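Local coordinates for HNH endonuclease (Geobacter metallireducens, PDB 4H9D), which is an HNH-family nicking endonuclease that depends on manganese, probably cuts one strand of duplex DNA, and holds a zinc ion in a four-cysteine site, at residues 27-30 with 31-34. Numbering follows the deposited sequence.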
ATOM      1  N   GLN A  27     -22.165  14.888  21.746  1.00 52.56           N
ATOM      2  CA  GLN A  27     -23.333  14.057  22.029  1.00 54.64           C
ATOM      3  C   GLN A  27     -23.855  13.566  20.694  1.00 51.11           C
ATOM      4  O   GLN A  27     -24.231  12.400  20.545  1.00 46.22           O
ATOM      5  CB  GLN A  27     -24.428  14.886  22.707  1.00 68.38           C
ATOM      6  CG  GLN A  27     -23.948  15.691  23.913  1.00 75.40           C
ATOM      7  CD  GLN A  27     -23.699  14.829  25.137  1.00 81.85           C
ATOM      8  OE1 GLN A  27     -23.239  13.692  25.019  1.00 80.13           O
ATOM      9  NE2 GLN A  27     -23.993  15.368  26.322  1.00 82.74           N
ATOM     10  N   TRP A  28     -23.867  14.488  19.735  1.00 58.66           N
ATOM     11  CA  TRP A  28     -24.330  14.254  18.368  1.00 58.15           C
ATOM     12  C   TRP A  28     -23.681  13.041  17.719  1.00 61.53           C
ATOM     13  O   TRP A  28     -24.355  12.251  17.057  1.00 67.92           O
ATOM     14  CB  TRP A  28     -24.056  15.502  17.500  1.00 46.09           C
ATOM     15  CG  TRP A  28     -24.289  15.285  16.036  1.00 45.19           C
ATOM     16  CD1 TRP A  28     -25.490  15.268  15.401  1.00 47.31           C
ATOM     17  CD2 TRP A  28     -23.308  14.923  15.053  1.00 42.60           C
ATOM     18  NE1 TRP A  28     -25.328  14.906  14.083  1.00 44.59           N
ATOM     19  CE2 TRP A  28     -23.997  14.688  13.843  1.00 42.28           C
ATOM     20  CE3 TRP A  28     -21.917  14.773  15.079  1.00 44.18           C
ATOM     21  CZ2 TRP A  28     -23.338  14.304  12.659  1.00 40.75           C
ATOM     22  CZ3 TRP A  28     -21.263  14.394  13.908  1.00 41.05           C
ATOM     23  CH2 TRP A  28     -21.976  14.163  12.714  1.00 42.75           C
ATOM     24  N   TRP A  29     -22.370  12.897  17.891  1.00 47.21           N
ATOM     25  CA  TRP A  29     -21.666  11.763  17.298  1.00 44.10           C
ATOM     26  C   TRP A  29     -21.980  10.482  18.040  1.00 36.94           C
ATOM     27  O   TRP A  29     -22.234   9.449  17.427  1.00 36.17           O
ATOM     28  CB  TRP A  29     -20.158  11.976  17.316  1.00 42.80           C
ATOM     29  CG  TRP A  29     -19.436  10.853  16.644  1.00 42.62           C
ATOM     30  CD1 TRP A  29     -18.579   9.960  17.219  1.00 38.50           C
ATOM     31  CD2 TRP A  29     -19.494  10.516  15.250  1.00 42.29           C
ATOM     32  NE1 TRP A  29     -18.094   9.085  16.269  1.00 42.74           N
ATOM     33  CE2 TRP A  29     -18.637   9.408  15.050  1.00 42.41           C
ATOM     34  CE3 TRP A  29     -20.188  11.044  14.150  1.00 43.26           C
ATOM     35  CZ2 TRP A  29     -18.449   8.819  13.790  1.00 46.85           C
ATOM     36  CZ3 TRP A  29     -20.007  10.458  12.903  1.00 43.21           C
ATOM     37  CH2 TRP A  29     -19.140   9.355  12.732  1.00 46.17           C
ATOM     38  N   LYS A  30     -21.919  10.550  19.364  1.00 43.26           N
ATOM     39  CA  LYS A  30     -22.233   9.415  20.219  1.00 47.57           C
ATOM     40  C   LYS A  30     -23.603   8.889  19.818  1.00 51.80           C
ATOM     41  O   LYS A  30     -23.828   7.679  19.757  1.00 52.87           O
ATOM     42  CB  LYS A  30     -22.281   9.855  21.681  1.00 47.76           C
ATOM     43  CG  LYS A  30     -20.955   9.811  22.411  1.00 55.12           C
ATOM     44  CD  LYS A  30     -19.931  10.741  21.840  1.00 57.48           C
ATOM     45  CE  LYS A  30     -18.832  10.950  22.860  1.00 71.58           C
ATOM     46  NZ  LYS A  30     -19.428  11.396  24.160  1.00 71.42           N
ATOM     47  N   ASN A  31     -24.525   9.806  19.545  1.00 56.44           N
ATOM     48  CA  ASN A  31     -25.852   9.386  19.141  1.00 56.55           C
ATOM     49  C   ASN A  31     -25.801   8.639  17.822  1.00 60.63           C
ATOM     50  O   ASN A  31     -26.355   7.538  17.700  1.00 62.98           O
ATOM     51  CB  ASN A  31     -26.791  10.578  19.003  1.00 55.69           C
ATOM     52  CG  ASN A  31     -27.827  10.611  20.092  1.00 59.59           C
ATOM     53  OD1 ASN A  31     -27.519  10.940  21.243  1.00 64.67           O
ATOM     54  ND2 ASN A  31     -29.067  10.245  19.750  1.00 60.26           N
ATOM     55  N   ARG A  32     -25.133   9.238  16.839  1.00 46.11           N
ATOM     56  CA  ARG A  32     -25.022   8.633  15.527  1.00 41.83           C
ATOM     57  C   ARG A  32     -24.453   7.204  15.553  1.00 48.76           C
ATOM     58  O   ARG A  32     -25.033   6.304  14.928  1.00 54.78           O
ATOM     59  CB  ARG A  32     -24.176   9.511  14.611  1.00 42.29           C
ATOM     60  CG  ARG A  32     -24.186   9.042  13.182  1.00 47.36           C
ATOM     61  CD  ARG A  32     -25.104   9.894  12.379  1.00 50.62           C
ATOM     62  NE  ARG A  32     -24.363  11.006  11.819  1.00 51.51           N
ATOM     63  CZ  ARG A  32     -23.811  11.007  10.609  1.00 50.85           C
ATOM     64  NH1 ARG A  32     -23.924   9.949   9.817  1.00 51.91           N
ATOM     65  NH2 ARG A  32     -23.135  12.076  10.197  1.00 50.02           N
ATOM     66  N   ILE A  33     -23.339   6.969  16.252  1.00 45.01           N
ATOM     67  CA  ILE A  33     -22.813   5.602  16.265  1.00 49.79           C
ATOM     68  C   ILE A  33     -23.636   4.698  17.170  1.00 53.30           C
ATOM     69  O   ILE A  33     -23.586   3.477  17.052  1.00 60.13           O
ATOM     70  CB  ILE A  33     -21.333   5.528  16.695  1.00 48.07           C
ATOM     71  CG1 ILE A  33     -21.102   6.296  17.981  1.00 45.03           C
ATOM     72  CG2 ILE A  33     -20.448   6.071  15.607  1.00 46.75           C
ATOM     73  CD1 ILE A  33     -19.665   6.205  18.423  1.00 44.96           C
ATOM     74  N   ALA A  34     -24.398   5.306  18.074  1.00 41.54           N
ATOM     75  CA  ALA A  34     -25.263   4.553  18.984  1.00 44.02           C
ATOM     76  C   ALA A  34     -26.241   3.769  18.130  1.00 45.82           C
ATOM     77  O   ALA A  34     -26.612   2.648  18.471  1.00 48.24           O
ATOM     78  CB  ALA A  34     -26.032   5.500  19.905  1.00 37.94           C
TER
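W29 and I33 meet one turn apart on the short helix 27-34. I33 CG2 packs obliquely against the W29 indole, 3.8 Å from CE2, the two side chains crossing at about a right angle. I33 CD1 reaches the pyrrole side, 3.9 Å from W29 NE1. With chi1 at -177°, the W29 indole swings to the carbonyl side of its own residue, toward I33. An alanine in place of I33 would probably uncover this part of the indole and open a gap against L50. On the next side, R32 runs alongside W28. R32 NH2 comes within 3.3 Å of W28 CZ2, with the guanidinium edge toward the ring and the two planes 68° apart. The same NH2 hydrogen-bonds to V69 O, which anchors that end to strand 69-73. Four i to i+4 backbone bonds run from N31 N to Q27 O (2.8 Å) through A34 N to K30 O (3.0 Å). The far side is looser: Q27, K30, N31 and A34 are exposed there. A34 belongs to a magnesium site, though this chain binds no ion there. Helix 27-34 packs on the two-stranded sheet: buried W29 touches M52, V69 and P71, while W28 packs on L23 of helix 10-24.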